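PDB 3R0V: Alpha/beta hydrolase fold protein from Sphaerobacter thermophilus, which is probably a hydrolase of the alpha/beta hydrolase fold, its substrate not established, and binds D-malate in a pocket. Local coordinates for residues Glu118-Pro128 with Ser217-Leu228. Numbering follows the deposited sequence.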
loop_
_atom_site.group_PDB
_atom_site.type_symbol
_atom_site.label_atom_id
_atom_site.label_comp_id
_atom_site.label_asym_id
_atom_site.label_seq_id
_atom_site.Cartn_x
_atom_site.Cartn_y
_atom_site.Cartn_z
ATOM N N GLU A 118 -3.067 -4.060 -6.749
ATOM C CA GLU A 118 -2.365 -5.291 -6.354
ATOM C C GLU A 118 -2.299 -5.524 -4.840
ATOM O O GLU A 118 -1.231 -5.766 -4.287
ATOM C CB GLU A 118 -0.953 -5.347 -6.967
ATOM C CG GLU A 118 -0.967 -5.296 -8.495
ATOM C CD GLU A 118 0.390 -5.538 -9.128
ATOM O OE1 GLU A 118 1.425 -5.449 -8.430
ATOM O OE2 GLU A 118 0.421 -5.823 -10.342
ATOM N N PRO A 119 -3.445 -5.472 -4.154
ATOM C CA PRO A 119 -3.434 -5.867 -2.740
ATOM C C PRO A 119 -2.927 -7.310 -2.595
ATOM O O PRO A 119 -3.488 -8.211 -3.221
ATOM C CB PRO A 119 -4.914 -5.761 -2.334
ATOM C CG PRO A 119 -5.675 -5.774 -3.605
ATOM C CD PRO A 119 -4.797 -5.176 -4.657
ATOM N N PRO A 120 -1.869 -7.523 -1.802
ATOM C CA PRO A 120 -1.190 -8.830 -1.831
ATOM C C PRO A 120 -1.806 -9.890 -0.919
ATOM O O PRO A 120 -1.086 -10.569 -0.176
ATOM C CB PRO A 120 0.244 -8.493 -1.390
ATOM C CG PRO A 120 0.069 -7.274 -0.488
ATOM C CD PRO A 120 -1.084 -6.497 -1.083
ATOM N N TYR A 121 -3.124 -10.017 -0.947
ATOM C CA TYR A 121 -3.779 -11.132 -0.272
ATOM C C TYR A 121 -3.568 -12.378 -1.121
ATOM O O TYR A 121 -3.143 -12.295 -2.267
ATOM C CB TYR A 121 -5.275 -10.875 -0.066
ATOM C CG TYR A 121 -5.546 -9.773 0.918
ATOM C CD1 TYR A 121 -5.540 -10.034 2.277
ATOM C CD2 TYR A 121 -5.780 -8.466 0.491
ATOM C CE1 TYR A 121 -5.770 -9.024 3.199
ATOM C CE2 TYR A 121 -6.018 -7.456 1.403
ATOM C CZ TYR A 121 -6.006 -7.744 2.752
ATOM O OH TYR A 121 -6.226 -6.719 3.650
ATOM N N ALA A 122 -3.861 -13.539 -0.545
ATOM C CA ALA A 122 -3.729 -14.806 -1.247
ATOM C C ALA A 122 -5.053 -15.543 -1.192
ATOM O O ALA A 122 -5.663 -15.632 -0.124
ATOM C CB ALA A 122 -2.639 -15.647 -0.593
ATOM N N VAL A 123 -5.504 -16.078 -2.324
ATOM C CA VAL A 123 -6.752 -16.833 -2.345
ATOM C C VAL A 123 -6.625 -18.241 -2.922
ATOM O O VAL A 123 -7.614 -18.958 -3.002
ATOM C CB VAL A 123 -7.848 -16.096 -3.129
ATOM C CG1 VAL A 123 -8.134 -14.752 -2.471
ATOM C CG2 VAL A 123 -7.432 -15.917 -4.596
ATOM N N ASP A 124 -5.424 -18.629 -3.334
ATOM C CA ASP A 124 -5.236 -19.942 -3.954
ATOM C C ASP A 124 -3.774 -20.380 -3.893
ATOM O O ASP A 124 -2.892 -19.598 -3.525
ATOM C CB ASP A 124 -5.731 -19.917 -5.403
ATOM C CG ASP A 124 -4.811 -19.138 -6.327
ATOM O OD1 ASP A 124 -4.817 -17.885 -6.290
ATOM O OD2 ASP A 124 -4.076 -19.773 -7.121
ATOM N N ASP A 125 -3.522 -21.629 -4.270
ATOM C CA ASP A 125 -2.193 -22.212 -4.150
ATOM C C ASP A 125 -1.182 -21.739 -5.197
ATOM O O ASP A 125 -0.007 -22.091 -5.106
ATOM C CB ASP A 125 -2.267 -23.744 -4.207
ATOM C CG ASP A 125 -2.802 -24.373 -2.926
ATOM O OD1 ASP A 125 -3.082 -23.675 -1.933
ATOM O OD2 ASP A 125 -2.906 -25.621 -2.912
ATOM N N SER A 126 -1.605 -20.938 -6.172
ATOM C CA SER A 126 -0.651 -20.441 -7.173
ATOM C C SER A 126 0.344 -19.450 -6.567
ATOM O O SER A 126 1.361 -19.144 -7.174
ATOM C CB SER A 126 -1.352 -19.825 -8.389
ATOM O OG SER A 126 -1.946 -18.579 -8.067
ATOM N N ARG A 127 0.045 -18.948 -5.373
ATOM C CA ARG A 127 1.029 -18.175 -4.621
ATOM C C ARG A 127 1.929 -19.128 -3.852
ATOM O O ARG A 127 1.438 -20.023 -3.169
ATOM C CB ARG A 127 0.357 -17.219 -3.644
ATOM C CG ARG A 127 1.367 -16.365 -2.907
ATOM C CD ARG A 127 0.706 -15.330 -2.054
ATOM N NE ARG A 127 1.683 -14.494 -1.370
ATOM C CZ ARG A 127 1.367 -13.391 -0.701
ATOM N NH1 ARG A 127 0.097 -12.987 -0.642
ATOM N NH2 ARG A 127 2.305 -12.691 -0.099
ATOM N N PRO A 128 3.250 -18.939 -3.948
ATOM C CA PRO A 128 4.172 -19.777 -3.171
ATOM C C PRO A 128 3.863 -19.670 -1.671
ATOM O O PRO A 128 3.513 -18.596 -1.217
ATOM C CB PRO A 128 5.543 -19.159 -3.472
ATOM C CG PRO A 128 5.361 -18.392 -4.732
ATOM C CD PRO A 128 3.947 -17.914 -4.744
ATOM N N SER A 217 1.362 -8.922 -13.548
ATOM C CA SER A 217 0.995 -9.512 -12.268
ATOM C C SER A 217 1.111 -11.029 -12.289
ATOM O O SER A 217 0.756 -11.680 -13.269
ATOM C CB SER A 217 -0.438 -9.133 -11.876
ATOM O OG SER A 217 -0.555 -7.731 -11.691
ATOM N N PRO A 218 1.599 -11.604 -11.191
ATOM C CA PRO A 218 1.535 -13.066 -11.119
ATOM C C PRO A 218 0.088 -13.548 -11.044
ATOM O O PRO A 218 -0.810 -12.776 -10.680
ATOM C CB PRO A 218 2.296 -13.394 -9.829
ATOM C CG PRO A 218 2.234 -12.160 -9.009
ATOM C CD PRO A 218 2.170 -10.996 -9.979
ATOM N N ALA A 219 -0.148 -14.797 -11.435
ATOM C CA ALA A 219 -1.491 -15.358 -11.404
ATOM C C ALA A 219 -2.167 -15.144 -10.054
ATOM O O ALA A 219 -3.358 -14.835 -9.978
ATOM C CB ALA A 219 -1.465 -16.847 -11.758
ATOM N N TRP A 220 -1.421 -15.311 -8.974
ATOM C CA TRP A 220 -2.058 -15.222 -7.667
ATOM C C TRP A 220 -2.598 -13.835 -7.354
ATOM O O TRP A 220 -3.613 -13.701 -6.661
ATOM C CB TRP A 220 -1.137 -15.729 -6.556
ATOM C CG TRP A 220 0.108 -14.929 -6.270
ATOM C CD1 TRP A 220 1.372 -15.151 -6.758
ATOM C CD2 TRP A 220 0.223 -13.826 -5.362
ATOM N NE1 TRP A 220 2.254 -14.245 -6.223
ATOM C CE2 TRP A 220 1.577 -13.418 -5.363
ATOM C CE3 TRP A 220 -0.688 -13.136 -4.558
ATOM C CZ2 TRP A 220 2.041 -12.347 -4.584
ATOM C CZ3 TRP A 220 -0.230 -12.074 -3.789
ATOM C CH2 TRP A 220 1.123 -11.691 -3.809
ATOM N N ILE A 221 -1.933 -12.806 -7.873
ATOM C CA ILE A 221 -2.426 -11.443 -7.733
ATOM C C ILE A 221 -3.708 -11.228 -8.543
ATOM O O ILE A 221 -4.641 -10.575 -8.065
ATOM C CB ILE A 221 -1.338 -10.435 -8.150
ATOM C CG1 ILE A 221 -0.322 -10.260 -7.019
ATOM C CG2 ILE A 221 -1.936 -9.087 -8.569
ATOM C CD1 ILE A 221 -0.872 -9.469 -5.821
ATOM N N ARG A 222 -3.766 -11.766 -9.756
ATOM C CA ARG A 222 -5.009 -11.681 -10.529
ATOM C C ARG A 222 -6.149 -12.335 -9.777
ATOM O O ARG A 222 -7.251 -11.792 -9.723
ATOM C CB ARG A 222 -4.880 -12.355 -11.898
ATOM C CG ARG A 222 -3.835 -11.753 -12.827
ATOM C CD ARG A 222 -4.091 -12.239 -14.264
ATOM N NE ARG A 222 -4.178 -13.698 -14.353
ATOM C CZ ARG A 222 -3.159 -14.500 -14.661
ATOM N NH1 ARG A 222 -1.964 -14.001 -14.953
ATOM N NH2 ARG A 222 -3.352 -15.808 -14.691
ATOM N N HIS A 223 -5.909 -13.517 -9.222
ATOM C CA HIS A 223 -7.002 -14.224 -8.562
ATOM C C HIS A 223 -7.496 -13.454 -7.342
ATOM O O HIS A 223 -8.697 -13.405 -7.087
ATOM C CB HIS A 223 -6.590 -15.637 -8.166
ATOM C CG HIS A 223 -6.080 -16.449 -9.307
ATOM N ND1 HIS A 223 -5.234 -17.519 -9.128
ATOM C CD2 HIS A 223 -6.272 -16.332 -10.642
ATOM C CE1 HIS A 223 -4.933 -18.038 -10.306
ATOM N NE2 HIS A 223 -5.561 -17.346 -11.241
ATOM N N THR A 224 -6.569 -12.877 -6.587
ATOM C CA THR A 224 -6.940 -12.039 -5.454
ATOM C C THR A 224 -7.750 -10.833 -5.894
ATOM O O THR A 224 -8.771 -10.508 -5.284
ATOM C CB THR A 224 -5.688 -11.625 -4.701
ATOM O OG1 THR A 224 -5.167 -12.792 -4.051
ATOM C CG2 THR A 224 -6.003 -10.535 -3.666
ATOM N N ALA A 225 -7.315 -10.180 -6.964
ATOM C CA ALA A 225 -8.017 -9.006 -7.455
ATOM C C ALA A 225 -9.437 -9.360 -7.875
ATOM O O ALA A 225 -10.402 -8.664 -7.536
ATOM C CB ALA A 225 -7.252 -8.367 -8.602
ATOM N N GLN A 226 -9.575 -10.463 -8.597
ATOM C CA GLN A 226 -10.884 -10.923 -9.038
ATOM C C GLN A 226 -11.784 -11.175 -7.839
ATOM O O GLN A 226 -12.961 -10.814 -7.831
ATOM C CB GLN A 226 -10.743 -12.207 -9.865
ATOM C CG GLN A 226 -12.010 -12.575 -10.651
ATOM C CD GLN A 226 -13.032 -13.368 -9.841
ATOM O OE1 GLN A 226 -14.217 -13.393 -10.185
ATOM N NE2 GLN A 226 -12.577 -14.034 -8.776
ATOM N N GLU A 227 -11.235 -11.832 -6.824
ATOM C CA GLU A 227 -12.049 -12.182 -5.670
ATOM C C GLU A 227 -12.460 -10.926 -4.902
ATOM O O GLU A 227 -13.606 -10.807 -4.489
ATOM C CB GLU A 227 -11.348 -13.154 -4.729
ATOM C CG GLU A 227 -12.219 -13.463 -3.504
ATOM C CD GLU A 227 -11.724 -14.636 -2.665
ATOM O OE1 GLU A 227 -11.241 -15.639 -3.238
ATOM O OE2 GLU A 227 -11.836 -14.554 -1.420
ATOM N N LEU A 228 -11.536 -9.990 -4.707
ATOM C CA LEU A 228 -11.877 -8.756 -3.995
ATOM C C LEU A 228 -12.964 -7.988 -4.737
ATOM O O LEU A 228 -13.881 -7.443 -4.115
ATOM C CB LEU A 228 -10.656 -7.864 -3.823
ATOM C CG LEU A 228 -9.681 -8.334 -2.748
ATOM C CD1 LEU A 228 -8.365 -7.584 -2.841
ATOM C CD2 LEU A 228 -10.295 -8.147 -1.371
HETATM O O HOH W 1 -4.413 -8.184 -6.080
HETATM O O HOH W 2 -3.997 -15.806 -4.728
HETATM O O HOH W 3 1.036 -17.133 -9.344
#
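Arg127 lies flat on one face of the Trp220 indole, its guanidinium tilted just 20° from the ring and CZ 4.0 Å from the centroid of the six-membered ring, a cation-pi stack to which CD adds a CH-pi contact. Pro218 CG and Ile221 CG1 pack on the opposite face, while Pro120 and the carbonyl of Tyr121 border the edge. With CG anti to the backbone N (chi1 -177°) and the chain extended to NE, Arg127 runs across the indole, and NH1 reaches Pro120 O at 2.7 Å; NH2 hydrogen-bonds the carbonyl O of Gly158. With alanine in place of Trp220, this guanidinium is likely to lose its stacking partner and a gap to open beside Pro120, which touches the bound D-malate. Further along the helix, Thr224 OG1 donates to Tyr121 O (2.7 Å) from well above the carbonyl plane. His223 ND1 hydrogen-bonds Asp124 OD1 (2.9 Å), in its own ring plane but from above the carboxylate. Ser126 N closes an Asx turn on Asp124 OD2, and Ser126 OG donates to the same oxygen. Just before the helix, Ser217 OG donates to Glu118 OE2 at 2.5 Å. Polar bonds around a cation-pi core thus pin the loop after strand 111-117 to helix 219-231, and several donors fix the Asp124 carboxylate in place.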